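Local coordinates for member of DUF4221 family (Bacteroides vulgatus, PDB 3S9J), which is of unknown function but folds as a six-bladed beta-propeller and carries bound sodium ions in the crystal, at residues 268-282 against 328-340. Residues are numbered along the deposited sequence; the frame is centred on the assembly and turned at random.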
ATOM      1  N   TRP A 268      -8.343  -0.055   5.204  1.00 24.57           N
ATOM      2  CA  TRP A 268      -7.359   0.357   4.195  1.00 22.95           C
ATOM      3  C   TRP A 268      -6.009  -0.286   4.548  1.00 24.19           C
ATOM      4  O   TRP A 268      -5.958  -1.513   4.607  1.00 23.84           O
ATOM      5  CB  TRP A 268      -7.333   1.884   3.981  1.00 21.14           C
ATOM      6  CG  TRP A 268      -6.769   2.288   2.647  1.00 21.13           C
ATOM      7  CD1 TRP A 268      -5.619   2.981   2.413  1.00 21.31           C
ATOM      8  CD2 TRP A 268      -7.332   2.009   1.373  1.00 20.56           C
ATOM      9  NE1 TRP A 268      -5.439   3.158   1.070  1.00 21.66           N
ATOM     10  CE2 TRP A 268      -6.469   2.561   0.402  1.00 21.29           C
ATOM     11  CE3 TRP A 268      -8.478   1.325   0.944  1.00 22.94           C
ATOM     12  CZ2 TRP A 268      -6.726   2.477  -0.949  1.00 21.37           C
ATOM     13  CZ3 TRP A 268      -8.725   1.246  -0.426  1.00 24.12           C
ATOM     14  CH2 TRP A 268      -7.846   1.818  -1.354  1.00 23.64           C
ATOM     15  N   HIS A 269      -4.943   0.487   4.805  1.00 23.60           N
ATOM     16  CA  HIS A 269      -3.633  -0.104   5.044  1.00 23.62           C
ATOM     17  C   HIS A 269      -3.626  -1.100   6.201  1.00 24.11           C
ATOM     18  O   HIS A 269      -4.268  -0.877   7.244  1.00 23.84           O
ATOM     19  CB  HIS A 269      -2.577   0.928   5.451  1.00 23.10           C
ATOM     20  CG  HIS A 269      -2.481   2.141   4.587  1.00 21.68           C
ATOM     21  ND1 HIS A 269      -2.115   2.091   3.254  1.00 23.29           N
ATOM     22  CD2 HIS A 269      -2.560   3.449   4.915  1.00 22.06           C
ATOM     23  CE1 HIS A 269      -2.019   3.323   2.792  1.00 25.16           C
ATOM     24  NE2 HIS A 269      -2.295   4.168   3.778  1.00 21.28           N
ATOM     25  N   ILE A 270      -2.846  -2.161   6.040  1.00 23.25           N
ATOM     26  CA  ILE A 270      -2.265  -2.854   7.179  1.00 26.60           C
ATOM     27  C   ILE A 270      -0.749  -2.626   7.095  1.00 24.43           C
ATOM     28  O   ILE A 270      -0.130  -2.836   6.059  1.00 25.59           O
ATOM     29  CB  ILE A 270      -2.681  -4.363   7.260  1.00 28.04           C
ATOM     30  CG1 ILE A 270      -2.126  -5.047   8.540  1.00 29.64           C
ATOM     31  CG2 ILE A 270      -2.261  -5.133   6.005  1.00 27.13           C
ATOM     32  CD1 ILE A 270      -2.728  -4.496   9.852  1.00 27.26           C
HETATM   33  N   MSE A 271      -0.155  -2.187   8.202  1.00 25.01           N
HETATM   34  CA  MSE A 271       1.249  -1.804   8.219  1.00 26.06           C
HETATM   35  C   MSE A 271       1.944  -2.401   9.428  1.00 28.35           C
HETATM   36  O   MSE A 271       1.471  -2.261  10.555  1.00 29.88           O
HETATM   37  CB  MSE A 271       1.394  -0.280   8.255  1.00 26.59           C
HETATM   38  CG  MSE A 271       0.735   0.397   7.156  1.00 32.47           C
HETATM   39 SE   MSE A 271       1.085   2.323   7.264  0.75 32.47          SE
HETATM   40  CE  MSE A 271       2.663   2.455   7.473  1.00 15.82           C
ATOM     41  N   TYR A 272       3.089  -3.035   9.192  1.00 26.22           N
ATOM     42  CA  TYR A 272       3.920  -3.545  10.265  1.00 26.94           C
ATOM     43  C   TYR A 272       4.923  -2.489  10.685  1.00 27.00           C
ATOM     44  O   TYR A 272       5.513  -1.831   9.844  1.00 26.20           O
ATOM     45  CB  TYR A 272       4.671  -4.800   9.801  1.00 28.58           C
ATOM     46  CG  TYR A 272       5.605  -5.351  10.845  1.00 29.20           C
ATOM     47  CD1 TYR A 272       5.142  -5.667  12.094  1.00 30.46           C
ATOM     48  CD2 TYR A 272       6.937  -5.577  10.566  1.00 31.00           C
ATOM     49  CE1 TYR A 272       5.995  -6.160  13.070  1.00 33.44           C
ATOM     50  CE2 TYR A 272       7.806  -6.081  11.546  1.00 29.43           C
ATOM     51  CZ  TYR A 272       7.331  -6.370  12.784  1.00 34.78           C
ATOM     52  OH  TYR A 272       8.154  -6.869  13.786  1.00 35.34           O
ATOM     53  N   ASP A 273       5.082  -2.312  11.994  1.00 27.34           N
ATOM     54  CA  ASP A 273       6.059  -1.407  12.581  1.00 29.34           C
ATOM     55  C   ASP A 273       7.218  -2.272  13.104  1.00 31.09           C
ATOM     56  O   ASP A 273       7.089  -2.922  14.159  1.00 33.11           O
ATOM     57  CB  ASP A 273       5.383  -0.634  13.730  1.00 30.03           C
ATOM     58  CG  ASP A 273       6.298   0.369  14.420  1.00 32.67           C
ATOM     59  OD1 ASP A 273       7.546   0.173  14.428  1.00 30.87           O
ATOM     60  OD2 ASP A 273       5.735   1.366  14.965  1.00 29.61           O
ATOM     61  N   LYS A 274       8.325  -2.277  12.353  1.00 30.60           N
ATOM     62  CA  LYS A 274       9.506  -3.120  12.651  1.00 33.98           C
ATOM     63  C   LYS A 274      10.267  -2.643  13.885  1.00 33.55           C
ATOM     64  O   LYS A 274      11.027  -3.408  14.454  1.00 35.45           O
ATOM     65  CB  LYS A 274      10.463  -3.208  11.433  1.00 33.28           C
ATOM     66  CG  LYS A 274      11.184  -1.900  11.037  1.00 36.30           C
ATOM     67  CD  LYS A 274      11.818  -1.945   9.590  1.00 43.45           C
ATOM     68  CE  LYS A 274      11.989  -0.498   8.963  1.00 42.93           C
ATOM     69  NZ  LYS A 274      12.782  -0.249   7.633  1.00 33.27           N
ATOM     70  N   TYR A 275      10.063  -1.388  14.293  1.00 31.18           N
ATOM     71  CA  TYR A 275      10.795  -0.804  15.425  1.00 33.25           C
ATOM     72  C   TYR A 275      10.129  -1.135  16.741  1.00 35.36           C
ATOM     73  O   TYR A 275      10.786  -1.479  17.707  1.00 35.76           O
ATOM     74  CB  TYR A 275      10.974   0.710  15.262  1.00 32.55           C
ATOM     75  CG  TYR A 275      11.746   1.040  13.993  1.00 30.62           C
ATOM     76  CD1 TYR A 275      13.124   0.883  13.946  1.00 33.27           C
ATOM     77  CD2 TYR A 275      11.083   1.466  12.842  1.00 29.06           C
ATOM     78  CE1 TYR A 275      13.849   1.137  12.779  1.00 31.94           C
ATOM     79  CE2 TYR A 275      11.797   1.760  11.661  1.00 29.47           C
ATOM     80  CZ  TYR A 275      13.176   1.590  11.630  1.00 29.84           C
ATOM     81  OH  TYR A 275      13.880   1.853  10.490  1.00 29.70           O
ATOM     82  N   ARG A 276       8.811  -1.032  16.781  1.00 35.74           N
ATOM     83  CA  ARG A 276       8.060  -1.296  18.014  1.00 36.17           C
ATOM     84  C   ARG A 276       7.388  -2.674  18.031  1.00 37.14           C
ATOM     85  O   ARG A 276       6.836  -3.072  19.058  1.00 37.96           O
ATOM     86  CB  ARG A 276       7.044  -0.169  18.234  1.00 36.93           C
ATOM     87  CG  ARG A 276       7.689   1.081  18.815  1.00 36.16           C
ATOM     88  CD  ARG A 276       7.022   2.335  18.388  1.00 38.08           C
ATOM     89  NE  ARG A 276       7.205   2.519  16.963  1.00 31.05           N
ATOM     90  CZ  ARG A 276       8.224   3.165  16.396  1.00 34.66           C
ATOM     91  NH1 ARG A 276       9.154   3.778  17.138  1.00 35.27           N
ATOM     92  NH2 ARG A 276       8.293   3.212  15.074  1.00 33.74           N
ATOM     93  N   ASN A 277       7.469  -3.407  16.923  1.00 35.02           N
ATOM     94  CA  ASN A 277       6.863  -4.736  16.787  1.00 35.53           C
ATOM     95  C   ASN A 277       5.332  -4.738  17.028  1.00 35.53           C
ATOM     96  O   ASN A 277       4.796  -5.535  17.809  1.00 36.12           O
ATOM     97  CB  ASN A 277       7.578  -5.739  17.720  1.00 38.25           C
ATOM     98  CG  ASN A 277       7.394  -7.187  17.291  1.00 39.10           C
ATOM     99  OD1 ASN A 277       7.106  -7.485  16.135  1.00 42.65           O
ATOM    100  ND2 ASN A 277       7.597  -8.111  18.239  1.00 38.82           N
ATOM    101  N   VAL A 278       4.657  -3.824  16.339  1.00 31.99           N
ATOM    102  CA  VAL A 278       3.201  -3.679  16.373  1.00 31.33           C
ATOM    103  C   VAL A 278       2.686  -3.543  14.947  1.00 30.26           C
ATOM    104  O   VAL A 278       3.472  -3.414  14.020  1.00 28.84           O
ATOM    105  CB  VAL A 278       2.768  -2.442  17.225  1.00 33.82           C
ATOM    106  CG1 VAL A 278       3.178  -2.611  18.686  1.00 33.28           C
ATOM    107  CG2 VAL A 278       3.357  -1.160  16.662  1.00 29.97           C
ATOM    108  N   TYR A 279       1.372  -3.610  14.781  1.00 30.53           N
ATOM    109  CA  TYR A 279       0.729  -3.392  13.489  1.00 28.01           C
ATOM    110  C   TYR A 279      -0.259  -2.250  13.596  1.00 29.41           C
ATOM    111  O   TYR A 279      -0.859  -2.034  14.650  1.00 29.25           O
ATOM    112  CB  TYR A 279      -0.016  -4.642  13.022  1.00 29.27           C
ATOM    113  CG  TYR A 279       0.857  -5.860  12.881  1.00 28.54           C
ATOM    114  CD1 TYR A 279       1.167  -6.651  13.996  1.00 32.29           C
ATOM    115  CD2 TYR A 279       1.384  -6.222  11.638  1.00 33.46           C
ATOM    116  CE1 TYR A 279       2.002  -7.778  13.867  1.00 32.81           C
ATOM    117  CE2 TYR A 279       2.198  -7.343  11.501  1.00 34.55           C
ATOM    118  CZ  TYR A 279       2.507  -8.108  12.610  1.00 33.45           C
ATOM    119  OH  TYR A 279       3.312  -9.210  12.477  1.00 30.17           O
ATOM    120  N   TYR A 280      -0.431  -1.535  12.493  1.00 25.66           N
ATOM    121  CA  TYR A 280      -1.428  -0.476  12.368  1.00 27.60           C
ATOM    122  C   TYR A 280      -2.405  -0.861  11.257  1.00 26.27           C
ATOM    123  O   TYR A 280      -1.985  -1.121  10.122  1.00 27.01           O
ATOM    124  CB  TYR A 280      -0.785   0.866  12.025  1.00 26.04           C
ATOM    125  CG  TYR A 280       0.311   1.275  12.963  1.00 27.67           C
ATOM    126  CD1 TYR A 280       0.037   1.592  14.280  1.00 29.37           C
ATOM    127  CD2 TYR A 280       1.639   1.371  12.526  1.00 28.17           C
ATOM    128  CE1 TYR A 280       1.048   1.945  15.167  1.00 30.54           C
ATOM    129  CE2 TYR A 280       2.664   1.740  13.411  1.00 26.30           C
ATOM    130  CZ  TYR A 280       2.355   2.040  14.724  1.00 28.87           C
ATOM    131  OH  TYR A 280       3.358   2.382  15.617  1.00 31.43           O
ATOM    132  N   ARG A 281      -3.696  -0.869  11.565  1.00 26.17           N
ATOM    133  CA  ARG A 281      -4.704  -1.031  10.534  1.00 24.90           C
ATOM    134  C   ARG A 281      -5.538   0.242  10.435  1.00 26.56           C
ATOM    135  O   ARG A 281      -6.118   0.725  11.424  1.00 25.79           O
ATOM    136  CB  ARG A 281      -5.604  -2.241  10.807  1.00 25.59           C
ATOM    137  CG  ARG A 281      -6.416  -2.623   9.593  1.00 25.34           C
ATOM    138  CD  ARG A 281      -7.368  -3.787   9.822  1.00 27.34           C
ATOM    139  NE  ARG A 281      -7.841  -4.290   8.542  1.00 26.30           N
ATOM    140  CZ  ARG A 281      -8.892  -5.070   8.354  1.00 29.54           C
ATOM    141  NH1 ARG A 281      -9.656  -5.456   9.384  1.00 27.67           N
ATOM    142  NH2 ARG A 281      -9.191  -5.445   7.119  1.00 27.28           N
ATOM    143  N   PHE A 282      -5.605   0.792   9.235  1.00 24.56           N
ATOM    144  CA  PHE A 282      -6.382   2.005   9.003  1.00 24.35           C
ATOM    145  C   PHE A 282      -7.832   1.617   8.665  1.00 25.91           C
ATOM    146  O   PHE A 282      -8.065   0.639   7.949  1.00 23.10           O
ATOM    147  CB  PHE A 282      -5.781   2.801   7.832  1.00 23.55           C
ATOM    148  CG  PHE A 282      -4.507   3.556   8.174  1.00 24.23           C
ATOM    149  CD1 PHE A 282      -3.359   2.879   8.577  1.00 26.30           C
ATOM    150  CD2 PHE A 282      -4.453   4.930   8.077  1.00 24.07           C
ATOM    151  CE1 PHE A 282      -2.200   3.578   8.883  1.00 25.57           C
ATOM    152  CE2 PHE A 282      -3.305   5.637   8.388  1.00 24.99           C
ATOM    153  CZ  PHE A 282      -2.155   4.948   8.780  1.00 21.85           C
ATOM    154  N   TYR A 328      -3.807  10.181   4.364  1.00 21.86           N
ATOM    155  CA  TYR A 328      -3.321   8.937   4.961  1.00 22.29           C
ATOM    156  C   TYR A 328      -2.845   7.919   3.935  1.00 19.82           C
ATOM    157  O   TYR A 328      -2.190   6.949   4.326  1.00 23.13           O
ATOM    158  CB  TYR A 328      -4.350   8.322   5.924  1.00 23.08           C
ATOM    159  CG  TYR A 328      -5.689   7.989   5.314  1.00 24.15           C
ATOM    160  CD1 TYR A 328      -5.846   6.828   4.547  1.00 24.29           C
ATOM    161  CD2 TYR A 328      -6.782   8.804   5.491  1.00 26.02           C
ATOM    162  CE1 TYR A 328      -7.066   6.505   3.958  1.00 26.42           C
ATOM    163  CE2 TYR A 328      -8.033   8.470   4.934  1.00 26.53           C
ATOM    164  CZ  TYR A 328      -8.171   7.337   4.172  1.00 28.03           C
ATOM    165  OH  TYR A 328      -9.357   6.998   3.582  1.00 31.93           O
ATOM    166  N   LYS A 329      -3.135   8.135   2.664  1.00 19.84           N
ATOM    167  CA  LYS A 329      -2.570   7.326   1.606  1.00 19.49           C
ATOM    168  C   LYS A 329      -1.082   7.624   1.328  1.00 21.55           C
ATOM    169  O   LYS A 329      -0.477   6.990   0.454  1.00 21.37           O
ATOM    170  CB  LYS A 329      -3.416   7.403   0.335  1.00 20.84           C
ATOM    171  CG  LYS A 329      -4.813   6.832   0.590  1.00 21.09           C
ATOM    172  CD  LYS A 329      -5.614   6.649  -0.670  1.00 25.18           C
ATOM    173  CE  LYS A 329      -6.993   6.119  -0.361  1.00 24.76           C
ATOM    174  NZ  LYS A 329      -7.855   5.922  -1.588  1.00 24.45           N
HETATM  175  N   MSE A 330      -0.516   8.551   2.108  1.00 21.87           N
HETATM  176  CA  MSE A 330       0.934   8.722   2.238  1.00 21.18           C
HETATM  177  C   MSE A 330       1.327   8.594   3.708  1.00 23.66           C
HETATM  178  O   MSE A 330       1.394   9.590   4.456  1.00 23.89           O
HETATM  179  CB  MSE A 330       1.389  10.054   1.668  1.00 20.23           C
HETATM  180  CG  MSE A 330       1.505  10.063   0.147  1.00 21.33           C
HETATM  181 SE   MSE A 330       2.532  11.566  -0.525  0.75 16.59          SE
HETATM  182  CE  MSE A 330       1.312  13.012  -0.024  1.00 21.37           C
ATOM    183  N   SER A 331       1.492   7.350   4.140  1.00 21.04           N
ATOM    184  CA  SER A 331       1.861   7.029   5.514  1.00 19.59           C
ATOM    185  C   SER A 331       3.071   6.089   5.476  1.00 22.29           C
ATOM    186  O   SER A 331       3.230   5.330   4.519  1.00 24.24           O
ATOM    187  CB  SER A 331       0.692   6.363   6.265  1.00 25.19           C
ATOM    188  OG  SER A 331      -0.361   7.289   6.459  1.00 23.75           O
ATOM    189  N   PHE A 332       3.913   6.168   6.500  1.00 21.94           N
ATOM    190  CA  PHE A 332       5.030   5.239   6.653  1.00 22.31           C
ATOM    191  C   PHE A 332       5.447   5.118   8.098  1.00 22.83           C
ATOM    192  O   PHE A 332       5.190   6.003   8.926  1.00 25.26           O
ATOM    193  CB  PHE A 332       6.230   5.661   5.807  1.00 22.94           C
ATOM    194  CG  PHE A 332       6.979   6.880   6.317  1.00 22.55           C
ATOM    195  CD1 PHE A 332       6.622   8.164   5.883  1.00 23.24           C
ATOM    196  CD2 PHE A 332       8.071   6.761   7.172  1.00 23.56           C
ATOM    197  CE1 PHE A 332       7.297   9.286   6.316  1.00 25.09           C
ATOM    198  CE2 PHE A 332       8.765   7.904   7.625  1.00 26.83           C
ATOM    199  CZ  PHE A 332       8.382   9.168   7.186  1.00 26.87           C
ATOM    200  N   VAL A 333       6.077   4.001   8.423  1.00 24.56           N
ATOM    201  CA  VAL A 333       6.629   3.828   9.774  1.00 26.19           C
ATOM    202  C   VAL A 333       8.113   4.167   9.716  1.00 25.85           C
ATOM    203  O   VAL A 333       8.851   3.606   8.898  1.00 26.00           O
ATOM    204  CB  VAL A 333       6.468   2.399  10.275  1.00 28.15           C
ATOM    205  CG1 VAL A 333       7.141   2.230  11.695  1.00 26.31           C
ATOM    206  CG2 VAL A 333       4.976   2.012  10.324  1.00 27.29           C
ATOM    207  N   GLY A 334       8.534   5.101  10.564  1.00 25.41           N
ATOM    208  CA  GLY A 334       9.931   5.468  10.747  1.00 26.88           C
ATOM    209  C   GLY A 334      10.435   5.034  12.104  1.00 28.49           C
ATOM    210  O   GLY A 334       9.682   4.495  12.912  1.00 29.20           O
ATOM    211  N   ARG A 335      11.710   5.289  12.369  1.00 28.25           N
ATOM    212  CA  ARG A 335      12.282   4.976  13.697  1.00 30.27           C
ATOM    213  C   ARG A 335      11.462   5.526  14.855  1.00 29.57           C
ATOM    214  O   ARG A 335      11.285   4.837  15.856  1.00 32.52           O
ATOM    215  CB  ARG A 335      13.708   5.503  13.794  1.00 32.46           C
ATOM    216  CG  ARG A 335      14.697   4.785  12.900  1.00 32.09           C
ATOM    217  CD  ARG A 335      16.034   5.550  12.912  1.00 37.38           C
ATOM    218  NE  ARG A 335      17.054   4.858  12.145  1.00 35.79           N
ATOM    219  CZ  ARG A 335      18.344   5.197  12.105  1.00 37.40           C
ATOM    220  NH1 ARG A 335      18.810   6.237  12.778  1.00 36.68           N
ATOM    221  NH2 ARG A 335      19.175   4.471  11.389  1.00 34.49           N
ATOM    222  N   GLU A 336      10.962   6.759  14.731  1.00 28.72           N
ATOM    223  CA  GLU A 336      10.289   7.448  15.826  1.00 33.53           C
ATOM    224  C   GLU A 336       8.808   7.135  15.982  1.00 33.15           C
ATOM    225  O   GLU A 336       8.205   7.414  17.045  1.00 30.36           O
ATOM    226  CB  GLU A 336      10.457   8.957  15.680  1.00 35.51           C
ATOM    227  CG  GLU A 336      11.898   9.460  15.869  1.00 46.08           C
ATOM    228  CD  GLU A 336      12.500   9.086  17.219  1.00 54.18           C
ATOM    229  OE1 GLU A 336      11.780   9.050  18.240  1.00 61.00           O
ATOM    230  OE2 GLU A 336      13.708   8.806  17.248  1.00 63.10           O
ATOM    231  N   GLY A 337       8.203   6.610  14.923  1.00 30.59           N
ATOM    232  CA  GLY A 337       6.785   6.260  14.976  1.00 28.72           C
ATOM    233  C   GLY A 337       6.096   6.161  13.631  1.00 27.55           C
ATOM    234  O   GLY A 337       6.743   5.970  12.593  1.00 27.67           O
ATOM    235  N   LEU A 338       4.772   6.316  13.671  1.00 28.72           N
ATOM    236  CA  LEU A 338       3.927   6.271  12.485  1.00 25.72           C
ATOM    237  C   LEU A 338       3.742   7.654  11.925  1.00 26.75           C
ATOM    238  O   LEU A 338       3.201   8.566  12.605  1.00 28.57           O
ATOM    239  CB  LEU A 338       2.560   5.666  12.826  1.00 27.06           C
ATOM    240  CG  LEU A 338       1.487   5.648  11.727  1.00 25.78           C
ATOM    241  CD1 LEU A 338       1.935   4.809  10.523  1.00 23.94           C
ATOM    242  CD2 LEU A 338       0.137   5.180  12.296  1.00 25.24           C
ATOM    243  N   TYR A 339       4.194   7.836  10.693  1.00 24.20           N
ATOM    244  CA  TYR A 339       4.101   9.124  10.049  1.00 23.14           C
ATOM    245  C   TYR A 339       2.930   9.141   9.083  1.00 22.23           C
ATOM    246  O   TYR A 339       2.812   8.267   8.237  1.00 23.99           O
ATOM    247  CB  TYR A 339       5.370   9.455   9.296  1.00 23.53           C
ATOM    248  CG  TYR A 339       6.568   9.761  10.180  1.00 25.63           C
ATOM    249  CD1 TYR A 339       7.362   8.738  10.668  1.00 30.78           C
ATOM    250  CD2 TYR A 339       6.943  11.058  10.452  1.00 30.05           C
ATOM    251  CE1 TYR A 339       8.491   9.003  11.452  1.00 30.06           C
ATOM    252  CE2 TYR A 339       8.092  11.333  11.240  1.00 30.29           C
ATOM    253  CZ  TYR A 339       8.845  10.290  11.734  1.00 31.76           C
ATOM    254  OH  TYR A 339       9.987  10.524  12.496  1.00 33.56           O
ATOM    255  N   ILE A 340       2.092  10.175   9.204  1.00 23.38           N
ATOM    256  CA  ILE A 340       0.926  10.345   8.350  1.00 21.24           C
ATOM    257  C   ILE A 340       1.015  11.715   7.739  1.00 22.06           C
ATOM    258  O   ILE A 340       1.164  12.732   8.457  1.00 23.14           O
ATOM    259  CB  ILE A 340      -0.405  10.178   9.124  1.00 23.05           C
ATOM    260  CG1 ILE A 340      -0.414   8.868   9.919  1.00 26.85           C
ATOM    261  CG2 ILE A 340      -1.648  10.276   8.176  1.00 22.46           C
ATOM    262  CD1 ILE A 340      -1.706   8.643  10.734  1.00 25.76           C
TER
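Two adjacent blades of the beta-propeller pack face to face here, the hairpin 268-282 of one lying on the hairpin 331-340 of the next; strands 268-273 and 331-334 run 14° from parallel, their axes 7.7 Å apart. At the turn end, Arg276 reaches across, its chain bent at chi2 and chi3: Arg276 NH1 donates to Arg335 O at 2.7 Å, from above the carbonyl plane, and NH2 to Gly334 O at 2.9 Å. Both acceptors lie near the guanidinium plane, while Gly337 CA sits over one face. Asp273 fixes this orientation. Asp273 OD2 takes Arg276 NE at 2.7 Å and also NH2, a side-on salt bridge, and Tyr280 OH on the anti lone pair; a chi1 of -179°, with CG opposite the backbone N, sets the carboxylate there. OD1 accepts Tyr275 N, making an Asx turn, and Arg276 N, making the longer Asx motif. Replacing Asp273 by alanine removes these bonds and is likely to leave the Arg276 guanidinium freer to swing from the two carbonyls. Beside it, Arg335 CA stands 3.8 Å from the Tyr275 ring centroid, a CH-pi contact only 10° off the normal. The middle is apolar: Val333 CG2 meets Met271 CE and the edge of Tyr280, and Leu338 CD2 lies over that ring's face. At the other end His269 NE2 donates to Tyr328 O at 2.8 Å, with the oxygen close to the imidazole plane of His269; Ser331 OG reaches the same oxygen from the opposite face of the carbonyl plane, so this carbonyl of the buried Tyr328 accepts from two donors. Phe282 packs on Tyr328 CB, and Tyr328 turns an edge toward the Trp268 face in an offset T-shaped pair. Strand 304-309 lines Tyr280 and Phe282 within their own blade, strand 354-364 of the other blade adds Ile362 against Tyr280, and strand 31-36 supplies Glu35 to Tyr275 OH and Arg335.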